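Local atomic coordinates of probable dehydrogenase (Bordetella bronchiseptica, PDB entry 3MOI), a protein that probably binds NAD(P) through an N-terminal Rossmann domain and oxidises or reduces a substrate not yet identified, as a member of the GFO/IDH/MocA oxidoreductase family. Residues I186-G191 against A362-D367; Q178-I183 against K366-V371; H117-V120 against S125-P128; G121-H126 against A358-R363. All blocks are in the same frame, centred on the assembly; numbering follows the deposited sequence.

Interaction 1 (I186-G191 against A362-D367); sequences IKTITG and ARWGKD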
loop_
_atom_site.group_PDB
_atom_site.type_symbol
_atom_site.label_atom_id
_atom_site.label_comp_id
_atom_site.label_asym_id
_atom_site.label_seq_id
_atom_site.Cartn_x
_atom_site.Cartn_y
_atom_site.Cartn_z
ATOM N N ILE A 186 5.099 8.846 9.849
ATOM C CA ILE A 186 5.234 7.528 10.455
ATOM C C ILE A 186 5.849 7.694 11.832
ATOM O O ILE A 186 5.317 7.219 12.793
ATOM C CB ILE A 186 6.038 6.623 9.580
ATOM C CG1 ILE A 186 5.232 6.264 8.312
ATOM C CG2 ILE A 186 6.402 5.392 10.287
ATOM C CD1 ILE A 186 6.068 5.633 7.229
ATOM N N LYS A 187 6.925 8.434 11.962
ATOM C CA LYS A 187 7.447 8.711 13.274
ATOM C C LYS A 187 6.464 9.401 14.235
ATOM O O LYS A 187 6.442 9.117 15.442
ATOM C CB LYS A 187 8.648 9.576 13.138
ATOM C CG LYS A 187 9.839 8.874 12.439
ATOM C CD LYS A 187 11.125 9.542 12.931
ATOM C CE LYS A 187 11.460 10.734 12.207
ATOM N NZ LYS A 187 12.752 11.263 12.695
ATOM N N THR A 188 5.699 10.340 13.724
ATOM C CA THR A 188 4.784 11.068 14.561
ATOM C C THR A 188 3.639 10.169 15.077
ATOM O O THR A 188 3.378 10.110 16.271
ATOM C CB THR A 188 4.197 12.224 13.788
ATOM O OG1 THR A 188 5.214 13.210 13.512
ATOM C CG2 THR A 188 3.036 12.856 14.556
ATOM N N ILE A 189 2.981 9.423 14.165
ATOM C CA ILE A 189 1.927 8.509 14.533
ATOM C C ILE A 189 2.469 7.495 15.518
ATOM O O ILE A 189 1.795 7.191 16.480
ATOM C CB ILE A 189 1.367 7.801 13.304
ATOM C CG1 ILE A 189 0.589 8.789 12.435
ATOM C CG2 ILE A 189 0.433 6.631 13.677
ATOM C CD1 ILE A 189 0.543 8.425 10.905
ATOM N N THR A 190 3.640 6.927 15.301
ATOM C CA THR A 190 3.972 5.827 16.149
ATOM C C THR A 190 4.756 6.221 17.359
ATOM O O THR A 190 4.814 5.494 18.299
ATOM C CB THR A 190 4.790 4.752 15.455
ATOM O OG1 THR A 190 6.095 5.265 15.155
ATOM C CG2 THR A 190 4.051 4.242 14.189
ATOM N N GLY A 191 5.403 7.361 17.352
ATOM C CA GLY A 191 6.420 7.606 18.380
ATOM C C GLY A 191 7.594 6.632 18.442
ATOM O O GLY A 191 8.266 6.598 19.443
ATOM N N ALA A 362 16.149 19.654 15.745
ATOM C CA ALA A 362 17.229 19.449 14.750
ATOM C C ALA A 362 17.617 17.959 14.723
ATOM O O ALA A 362 17.867 17.444 13.637
ATOM C CB ALA A 362 18.372 20.340 14.989
ATOM N N ARG A 363 17.571 17.258 15.876
ATOM C CA ARG A 363 17.930 15.848 15.911
ATOM C C ARG A 363 16.907 15.005 15.199
ATOM O O ARG A 363 17.244 14.004 14.657
ATOM C CB ARG A 363 18.115 15.347 17.326
ATOM C CG ARG A 363 19.461 15.726 17.928
ATOM C CD ARG A 363 19.406 15.806 19.455
ATOM N NE ARG A 363 20.620 16.374 19.989
ATOM C CZ ARG A 363 21.767 15.699 20.170
ATOM N NH1 ARG A 363 21.843 14.425 19.886
ATOM N NH2 ARG A 363 22.838 16.321 20.659
ATOM N N TRP A 364 15.658 15.419 15.181
ATOM C CA TRP A 364 14.639 14.680 14.535
ATOM C C TRP A 364 14.852 14.841 13.062
ATOM O O TRP A 364 14.750 13.902 12.309
ATOM C CB TRP A 364 13.309 15.231 14.980
ATOM C CG TRP A 364 12.125 14.916 14.139
ATOM C CD1 TRP A 364 11.830 15.420 12.899
ATOM C CD2 TRP A 364 10.995 14.157 14.533
ATOM N NE1 TRP A 364 10.626 14.916 12.452
ATOM C CE2 TRP A 364 10.090 14.150 13.451
ATOM C CE3 TRP A 364 10.665 13.450 15.688
ATOM C CZ2 TRP A 364 8.885 13.512 13.519
ATOM C CZ3 TRP A 364 9.494 12.816 15.743
ATOM C CH2 TRP A 364 8.611 12.828 14.671
ATOM N N GLY A 365 15.141 16.054 12.642
ATOM C CA GLY A 365 15.529 16.346 11.253
ATOM C C GLY A 365 16.701 15.504 10.746
ATOM O O GLY A 365 16.579 14.831 9.680
ATOM N N LYS A 366 17.801 15.471 11.515
ATOM C CA LYS A 366 18.963 14.661 11.078
ATOM C C LYS A 366 18.531 13.229 10.902
ATOM O O LYS A 366 18.880 12.585 9.899
ATOM C CB LYS A 366 20.154 14.708 12.046
ATOM C CG LYS A 366 21.348 13.842 11.616
ATOM C CD LYS A 366 22.514 13.914 12.602
ATOM C CE LYS A 366 23.777 13.246 12.025
ATOM N NZ LYS A 366 24.927 13.282 13.028
ATOM N N ASP A 367 17.761 12.762 11.863
ATOM C CA ASP A 367 17.228 11.436 11.832
ATOM C C ASP A 367 16.404 11.147 10.582
ATOM O O ASP A 367 16.602 10.106 9.922
ATOM C CB ASP A 367 16.454 11.125 13.106
ATOM C CG ASP A 367 15.919 9.707 13.095
ATOM O OD1 ASP A 367 16.627 8.754 13.594
ATOM O OD2 ASP A 367 14.827 9.551 12.506
#

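Interaction 2 (Q178-I183 against K366-V371); sequences QLPHQI and KDTLEV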
loop_
_atom_site.group_PDB
_atom_site.type_symbol
_atom_site.label_atom_id
_atom_site.label_comp_id
_atom_site.label_asym_id
_atom_site.label_seq_id
_atom_site.Cartn_x
_atom_site.Cartn_y
_atom_site.Cartn_z
ATOM N N GLN A 178 9.706 14.655 -0.899
ATOM C CA GLN A 178 8.390 14.038 -0.694
ATOM C C GLN A 178 8.405 12.943 0.416
ATOM O O GLN A 178 7.639 12.965 1.387
ATOM C CB GLN A 178 7.895 13.499 -2.019
ATOM C CG GLN A 178 7.513 14.591 -3.073
ATOM C CD GLN A 178 6.219 15.339 -2.656
ATOM O OE1 GLN A 178 6.258 16.341 -1.925
ATOM N NE2 GLN A 178 5.089 14.806 -3.060
ATOM N N LEU A 179 9.299 11.995 0.296
ATOM C CA LEU A 179 9.380 10.935 1.262
ATOM C C LEU A 179 9.466 11.470 2.724
ATOM O O LEU A 179 8.901 10.885 3.637
ATOM C CB LEU A 179 10.596 10.091 0.914
ATOM C CG LEU A 179 10.353 8.786 0.163
ATOM C CD1 LEU A 179 9.138 8.804 -0.772
ATOM C CD2 LEU A 179 11.629 8.252 -0.527
ATOM N N PRO A 180 10.155 12.605 2.949
ATOM C CA PRO A 180 10.181 13.038 4.345
ATOM C C PRO A 180 8.781 13.252 4.941
ATOM O O PRO A 180 8.567 13.016 6.136
ATOM C CB PRO A 180 11.044 14.331 4.333
ATOM C CG PRO A 180 12.007 14.102 3.235
ATOM C CD PRO A 180 11.144 13.316 2.139
ATOM N N HIS A 181 7.815 13.630 4.123
ATOM C CA HIS A 181 6.450 13.775 4.636
ATOM C C HIS A 181 5.885 12.450 5.167
ATOM O O HIS A 181 5.249 12.410 6.225
ATOM C CB HIS A 181 5.538 14.365 3.568
ATOM C CG HIS A 181 5.873 15.765 3.173
ATOM N ND1 HIS A 181 6.053 16.784 4.096
ATOM C CD2 HIS A 181 5.970 16.341 1.949
ATOM C CE1 HIS A 181 6.331 17.910 3.459
ATOM N NE2 HIS A 181 6.256 17.678 2.151
ATOM N N GLN A 182 6.187 11.359 4.507
ATOM C CA GLN A 182 5.710 10.089 4.984
ATOM C C GLN A 182 6.547 9.646 6.162
ATOM O O GLN A 182 6.030 9.151 7.160
ATOM C CB GLN A 182 5.756 9.050 3.855
ATOM C CG GLN A 182 4.782 9.364 2.735
ATOM C CD GLN A 182 4.913 8.519 1.546
ATOM O OE1 GLN A 182 5.990 8.339 1.061
ATOM N NE2 GLN A 182 3.799 8.005 1.022
ATOM N N ILE A 183 7.856 9.833 6.073
ATOM C CA ILE A 183 8.691 9.346 7.108
ATOM C C ILE A 183 8.307 10.090 8.373
ATOM O O ILE A 183 8.159 9.486 9.410
ATOM C CB ILE A 183 10.169 9.568 6.791
ATOM C CG1 ILE A 183 10.610 8.763 5.561
ATOM C CG2 ILE A 183 11.084 9.214 8.000
ATOM C CD1 ILE A 183 12.011 9.173 5.086
ATOM N N LYS A 366 17.801 15.471 11.515
ATOM C CA LYS A 366 18.963 14.661 11.078
ATOM C C LYS A 366 18.531 13.229 10.902
ATOM O O LYS A 366 18.880 12.585 9.899
ATOM C CB LYS A 366 20.154 14.708 12.046
ATOM C CG LYS A 366 21.348 13.842 11.616
ATOM C CD LYS A 366 22.514 13.914 12.602
ATOM C CE LYS A 366 23.777 13.246 12.025
ATOM N NZ LYS A 366 24.927 13.282 13.028
ATOM N N ASP A 367 17.761 12.762 11.863
ATOM C CA ASP A 367 17.228 11.436 11.832
ATOM C C ASP A 367 16.404 11.147 10.582
ATOM O O ASP A 367 16.602 10.106 9.922
ATOM C CB ASP A 367 16.454 11.125 13.106
ATOM C CG ASP A 367 15.919 9.707 13.095
ATOM O OD1 ASP A 367 16.627 8.754 13.594
ATOM O OD2 ASP A 367 14.827 9.551 12.506
ATOM N N THR A 368 15.569 12.091 10.165
ATOM C CA THR A 368 14.849 11.908 8.914
ATOM C C THR A 368 15.825 11.927 7.738
ATOM O O THR A 368 15.717 11.130 6.747
ATOM C CB THR A 368 13.779 12.959 8.773
ATOM O OG1 THR A 368 12.795 12.701 9.768
ATOM C CG2 THR A 368 13.125 12.955 7.369
ATOM N N LEU A 369 16.806 12.807 7.795
ATOM C CA LEU A 369 17.814 12.784 6.715
ATOM C C LEU A 369 18.430 11.380 6.686
ATOM O O LEU A 369 18.516 10.799 5.613
ATOM C CB LEU A 369 18.843 13.871 6.904
ATOM C CG LEU A 369 20.091 13.897 6.017
ATOM C CD1 LEU A 369 19.795 14.078 4.510
ATOM C CD2 LEU A 369 20.958 14.979 6.521
ATOM N N GLU A 370 18.728 10.754 7.841
ATOM C CA GLU A 370 19.422 9.447 7.772
ATOM C C GLU A 370 18.536 8.415 7.204
ATOM O O GLU A 370 18.994 7.531 6.509
ATOM C CB GLU A 370 19.945 8.979 9.101
ATOM C CG GLU A 370 21.125 9.806 9.569
ATOM C CD GLU A 370 21.533 9.562 11.006
ATOM O OE1 GLU A 370 20.893 8.746 11.700
ATOM O OE2 GLU A 370 22.530 10.170 11.465
ATOM N N VAL A 371 17.242 8.516 7.482
ATOM C CA VAL A 371 16.324 7.539 6.914
ATOM C C VAL A 371 16.263 7.701 5.386
ATOM O O VAL A 371 16.333 6.728 4.663
ATOM C CB VAL A 371 14.930 7.657 7.534
ATOM C CG1 VAL A 371 13.942 6.820 6.767
ATOM C CG2 VAL A 371 14.982 7.287 9.051
#

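Interaction 3 (H117-V120 against S125-P128); sequences HLVV and SHDP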
loop_
_atom_site.group_PDB
_atom_site.type_symbol
_atom_site.label_atom_id
_atom_site.label_comp_id
_atom_site.label_asym_id
_atom_site.label_seq_id
_atom_site.Cartn_x
_atom_site.Cartn_y
_atom_site.Cartn_z
ATOM N N HIS A 117 15.029 27.367 20.481
ATOM C CA HIS A 117 14.169 26.316 19.992
ATOM C C HIS A 117 14.099 26.324 18.497
ATOM O O HIS A 117 13.996 27.399 17.903
ATOM C CB HIS A 117 12.764 26.461 20.525
ATOM C CG HIS A 117 12.685 26.270 22.002
ATOM N ND1 HIS A 117 12.580 27.327 22.895
ATOM C CD2 HIS A 117 12.761 25.151 22.751
ATOM C CE1 HIS A 117 12.549 26.854 24.126
ATOM N NE2 HIS A 117 12.642 25.539 24.064
ATOM N N LEU A 118 14.098 25.124 17.915
ATOM C CA LEU A 118 14.020 24.930 16.488
ATOM C C LEU A 118 12.970 23.945 16.169
ATOM O O LEU A 118 12.949 22.932 16.752
ATOM C CB LEU A 118 15.337 24.313 15.926
ATOM C CG LEU A 118 15.264 24.033 14.390
ATOM C CD1 LEU A 118 16.610 24.415 13.595
ATOM C CD2 LEU A 118 14.886 22.619 14.144
ATOM N N VAL A 119 12.154 24.197 15.168
ATOM C CA VAL A 119 11.246 23.214 14.629
ATOM C C VAL A 119 11.477 23.106 13.120
ATOM O O VAL A 119 11.637 24.129 12.454
ATOM C CB VAL A 119 9.776 23.705 14.811
ATOM C CG1 VAL A 119 8.770 22.986 13.794
ATOM C CG2 VAL A 119 9.333 23.597 16.244
ATOM N N VAL A 120 11.356 21.914 12.540
ATOM C CA VAL A 120 11.301 21.792 11.070
ATOM C C VAL A 120 9.937 21.332 10.563
ATOM O O VAL A 120 9.471 20.354 11.107
ATOM C CB VAL A 120 12.478 20.812 10.634
ATOM C CG1 VAL A 120 13.224 20.198 11.796
ATOM C CG2 VAL A 120 12.083 19.764 9.615
ATOM N N SER A 125 3.439 16.082 8.563
ATOM C CA SER A 125 3.192 15.590 9.929
ATOM C C SER A 125 2.629 16.648 10.883
ATOM O O SER A 125 2.082 16.330 11.950
ATOM C CB SER A 125 4.409 14.873 10.529
ATOM O OG SER A 125 5.437 15.758 10.897
ATOM N N HIS A 126 2.726 17.913 10.509
ATOM C CA HIS A 126 1.959 18.925 11.244
ATOM C C HIS A 126 0.449 18.910 10.880
ATOM O O HIS A 126 -0.344 19.511 11.601
ATOM C CB HIS A 126 2.518 20.324 10.995
ATOM C CG HIS A 126 3.893 20.504 11.484
ATOM N ND1 HIS A 126 4.187 20.777 12.805
ATOM C CD2 HIS A 126 5.077 20.431 10.832
ATOM C CE1 HIS A 126 5.498 20.871 12.942
ATOM N NE2 HIS A 126 6.061 20.653 11.761
ATOM N N ASP A 127 0.082 18.269 9.765
ATOM C CA ASP A 127 -1.308 18.116 9.410
ATOM C C ASP A 127 -2.068 17.646 10.624
ATOM O O ASP A 127 -1.657 16.688 11.252
ATOM C CB ASP A 127 -1.538 17.090 8.320
ATOM C CG ASP A 127 -1.078 17.559 6.958
ATOM O OD1 ASP A 127 -0.585 18.704 6.892
ATOM O OD2 ASP A 127 -1.146 16.738 5.970
ATOM N N PRO A 128 -3.190 18.303 10.959
ATOM C CA PRO A 128 -3.931 17.821 12.142
ATOM C C PRO A 128 -4.441 16.412 12.009
ATOM O O PRO A 128 -4.610 15.755 13.003
ATOM C CB PRO A 128 -5.136 18.791 12.253
ATOM C CG PRO A 128 -4.714 20.011 11.501
ATOM C CD PRO A 128 -3.809 19.497 10.373
#

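Interaction 4 (G121-H126 against A358-R363); sequences GTSRSH and ALRDAR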
loop_
_atom_site.group_PDB
_atom_site.type_symbol
_atom_site.label_atom_id
_atom_site.label_comp_id
_atom_site.label_asym_id
_atom_site.label_seq_id
_atom_site.Cartn_x
_atom_site.Cartn_y
_atom_site.Cartn_z
ATOM N N GLY A 121 9.249 21.878 9.548
ATOM C CA GLY A 121 9.466 23.154 8.837
ATOM C C GLY A 121 8.207 23.465 8.021
ATOM O O GLY A 121 8.191 24.271 7.135
ATOM N N THR A 122 7.120 22.865 8.461
ATOM C CA THR A 122 5.843 22.519 7.775
ATOM C C THR A 122 5.935 21.177 7.074
ATOM O O THR A 122 5.974 21.089 5.849
ATOM C CB THR A 122 5.096 23.553 6.969
ATOM O OG1 THR A 122 4.907 24.777 7.701
ATOM C CG2 THR A 122 3.669 22.977 6.753
ATOM N N SER A 123 6.011 20.119 7.873
ATOM C CA SER A 123 5.785 18.864 7.290
ATOM C C SER A 123 4.288 18.542 7.272
ATOM O O SER A 123 3.444 19.153 7.973
ATOM C CB SER A 123 6.637 17.764 7.948
ATOM O OG SER A 123 6.123 17.350 9.176
ATOM N N ARG A 124 3.972 17.543 6.472
ATOM C CA ARG A 124 2.620 17.029 6.449
ATOM C C ARG A 124 2.393 16.345 7.765
ATOM O O ARG A 124 1.272 16.062 8.089
ATOM C CB ARG A 124 2.441 16.092 5.283
ATOM C CG ARG A 124 2.601 16.813 3.935
ATOM C CD ARG A 124 1.267 17.207 3.362
ATOM N NE ARG A 124 0.809 18.506 3.880
ATOM C CZ ARG A 124 0.784 19.631 3.165
ATOM N NH1 ARG A 124 0.345 20.770 3.694
ATOM N NH2 ARG A 124 1.194 19.617 1.905
ATOM N N SER A 125 3.439 16.082 8.563
ATOM C CA SER A 125 3.192 15.590 9.929
ATOM C C SER A 125 2.629 16.648 10.883
ATOM O O SER A 125 2.082 16.330 11.950
ATOM C CB SER A 125 4.409 14.873 10.529
ATOM O OG SER A 125 5.437 15.758 10.897
ATOM N N HIS A 126 2.726 17.913 10.509
ATOM C CA HIS A 126 1.959 18.925 11.244
ATOM C C HIS A 126 0.449 18.910 10.880
ATOM O O HIS A 126 -0.344 19.511 11.601
ATOM C CB HIS A 126 2.518 20.324 10.995
ATOM C CG HIS A 126 3.893 20.504 11.484
ATOM N ND1 HIS A 126 4.187 20.777 12.805
ATOM C CD2 HIS A 126 5.077 20.431 10.832
ATOM C CE1 HIS A 126 5.498 20.871 12.942
ATOM N NE2 HIS A 126 6.061 20.653 11.761
ATOM N N ALA A 358 9.882 21.166 21.622
ATOM C CA ALA A 358 9.576 20.787 20.259
ATOM C C ALA A 358 9.818 19.271 20.022
ATOM O O ALA A 358 10.775 18.732 20.482
ATOM C CB ALA A 358 10.425 21.587 19.363
ATOM N N LEU A 359 8.939 18.592 19.311
ATOM C CA LEU A 359 9.162 17.208 18.862
ATOM C C LEU A 359 10.118 17.169 17.653
ATOM O O LEU A 359 11.063 16.373 17.631
ATOM C CB LEU A 359 7.844 16.612 18.443
ATOM C CG LEU A 359 7.825 15.161 17.935
ATOM C CD1 LEU A 359 8.382 14.071 18.932
ATOM C CD2 LEU A 359 6.358 14.859 17.438
ATOM N N ARG A 360 9.835 18.002 16.645
ATOM C CA ARG A 360 10.587 18.006 15.436
ATOM C C ARG A 360 11.794 18.962 15.492
ATOM O O ARG A 360 11.904 19.974 14.752
ATOM C CB ARG A 360 9.688 18.341 14.268
ATOM C CG ARG A 360 8.498 17.361 14.120
ATOM C CD ARG A 360 7.444 17.847 13.150
ATOM N NE ARG A 360 6.233 17.038 13.317
ATOM C CZ ARG A 360 5.370 17.116 14.338
ATOM N NH1 ARG A 360 5.506 18.016 15.310
ATOM N NH2 ARG A 360 4.340 16.298 14.362
ATOM N N ASP A 361 12.733 18.612 16.353
ATOM C CA ASP A 361 13.859 19.482 16.556
ATOM C C ASP A 361 14.955 19.139 15.525
ATOM O O ASP A 361 14.733 18.433 14.541
ATOM C CB ASP A 361 14.352 19.330 17.989
ATOM C CG ASP A 361 15.117 18.051 18.191
ATOM O OD1 ASP A 361 14.772 17.022 17.544
ATOM O OD2 ASP A 361 16.119 18.105 18.959
ATOM N N ALA A 362 16.149 19.654 15.745
ATOM C CA ALA A 362 17.229 19.449 14.750
ATOM C C ALA A 362 17.617 17.959 14.723
ATOM O O ALA A 362 17.867 17.444 13.637
ATOM C CB ALA A 362 18.372 20.340 14.989
ATOM N N ARG A 363 17.571 17.258 15.876
ATOM C CA ARG A 363 17.930 15.848 15.911
ATOM C C ARG A 363 16.907 15.005 15.199
ATOM O O ARG A 363 17.244 14.004 14.657
ATOM C CB ARG A 363 18.115 15.347 17.326
ATOM C CG ARG A 363 19.461 15.726 17.928
ATOM C CD ARG A 363 19.406 15.806 19.455
ATOM N NE ARG A 363 20.620 16.374 19.989
ATOM C CZ ARG A 363 21.767 15.699 20.170
ATOM N NH1 ARG A 363 21.843 14.425 19.886
ATOM N NH2 ARG A 363 22.838 16.321 20.659
#

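Interaction 1 (I186-G191 against A362-D367)
K187 reaches across from one helix and sets its ammonium group between an acid and an aromatic ring of the other. NZ forms a salt bridge with D367 OD2 at 2.7 Å. It meets that oxygen on its anti side, 30° out of the carboxylate plane. NZ also lies over the face of the W364 indole, 3.9 Å from the centroid of the five-membered ring and 12° off its normal, a cation-pi contact. K187 CE makes a CH-pi contact over the same face, 4.0 Å from the centroid of the six-membered ring. A weak bond from NZ to W364 O is 3.3 Å long. The lysine chain bends at chi3 (-84°), and it and the indole run antiparallel alongside each other. The contact joins helix 179-190, in the family's C-terminal domain, to helix 362-381 near the end of the chain. The short axes stay 12.9 Å apart, and the long side chains span the gap. T188 OG1 comes to the edge of the indole, 3.6 Å from W364 CH2, with its side chain roughly perpendicular to that of the tryptophan. Its own stronger partner is D184 O, one turn back. W364 NE1 bonds weakly to D184 OD1. The other carboxylate oxygen, D367 OD1, forms a salt bridge with R387 NH2.

Interaction 2 (Q178-I183 against K366-V371)
P180, at the start of helix 179-190, touches T368 on helix 362-381. Helix 179-190, within the GFO/IDH/MocA C-terminal family region, crosses helix 362-381 near the end of the chain, with short axes 10.1 Å apart at closest and directions 115° apart. P180 and T368 are the nearest residues by backbone, CA to CA 6.6 Å. The proline CB touches T368 CG2 at 3.9 Å. CG2 lies anti to the backbone N and OG1 beside it (chi1 -68°), which presents the methyl to the proline. The hydroxyl is used elsewhere: OG1 is hydrogen-bonded to D184 OD1, one residue past I183. Next along the segment, H181 turns away from helix 362-381, and its ring meets F300 edge-to-face. Q182 also looks elsewhere, and its NE2 bonds to V229 O of strand 225-231. I183 returns to the interface and has the largest share of any residue in it. Its side chain runs alongside V371 in the opposite sense. Both residues also touch I194 of strand 194-202, so the helix pair is packed against the sheet. The contact is wholly apolar where it is closest. I183 CD1 meets V371 CG1 at 3.5 Å, while I183 CG2 rests 3.9 Å from that same methyl.

Interaction 3 (H117-V120 against S125-P128)
This is a buried, short-range contact in which H126 folds back onto the end of strand 118-120. That strand is an outermost one of the parallel Rossmann sheet, and the chain leaves it here for helix 128-139. H126 ends a short 3-10 segment, and its ring points back toward the strand. NE2 faces V120 O at 3.5 Å. The N-H is almost straight on the acceptor, at 173°, but the length makes the bond weak. The carbonyl oxygen lies in the plane of the imidazole, at its edge. V119 adds an apolar touch, with CG1 4.0 Å from H126 CE1. This methyl stands anti to the valine backbone N (chi1 159°), which directs it at the ring. It approaches obliquely. The V120 side chain points away, so V120 contributes through its backbone. V119 itself is tied by backbone bonds to I91 and V93 in strand 90-93. T344 and E347 of helix 340-352 also touch the imidazole. The weak bond is consistent with a proton on NE2. The guanidinium of R360 nearby would probably disfavour a positive charge on the ring, with the carboxylate of E347 offsetting part of this.

Interaction 4 (G121-H126 against A358-R363)
The chain bends sharply on both sides of this contact: a cis peptide bond precedes G121, and R360 is the centre of an inverse gamma turn. From that turn R360 extends its side chain from CG to NE into the loop 121-126. NE donates to S125 OG at 2.9 Å, with an angle of 156° at the hydrogen. The serine oxygen sits 17° out of the guanidinium plane, near its edge. S125 OG stands between its own backbone N and carbonyl carbon, and this turns it toward R360 NE. Its approach to S123 OG, modelled at 2.4 Å, is too short and remains doubtful. The imidazole of H126 lies against one face of the guanidinium, the two planes 40° apart. The nearest atoms are H126 NE2 and R360 CD, 3.4 Å from each other. L359 CD2 lies over the rim of the opposite face, so the group has neighbours on both faces. R360 NH1 goes on to a salt bridge with E347 OE2 on helix 340-352, and NH2 bonds weakly to T188 OG1. The next residue, D361, is the N-cap of helix 362-381, its OD1 accepting from W364 N. The arrangement belongs to the two-domain GFO/IDH/MocA architecture, a Rossmann domain followed by an alpha/beta domain: the loop after the last parallel strand meets the N-terminus of helix 362-381.

Overall arrangement
Interactions 1 and 2 hold the same two helices, 179-190 and 362-381, at neighbouring places. Their chemistry differs: interaction 1 is partly buried and built on charge and an aromatic face, while interaction 2 is buried and apolar. K187 NZ, weakly bonded to T368 OG1, joins them. Interactions 3 and 4 are also buried, with centres about 3 Å apart, and share S125 and H126. There the contacts are mainly polar, a weak imidazole-carbonyl bond in interaction 3 and an arginine-serine bond in interaction 4. A backbone bond between V120 and R360 links the strand to the turn. T188 touches S125 and R360, connecting interaction 1 to interaction 4. Interactions 2 and 3 do not touch.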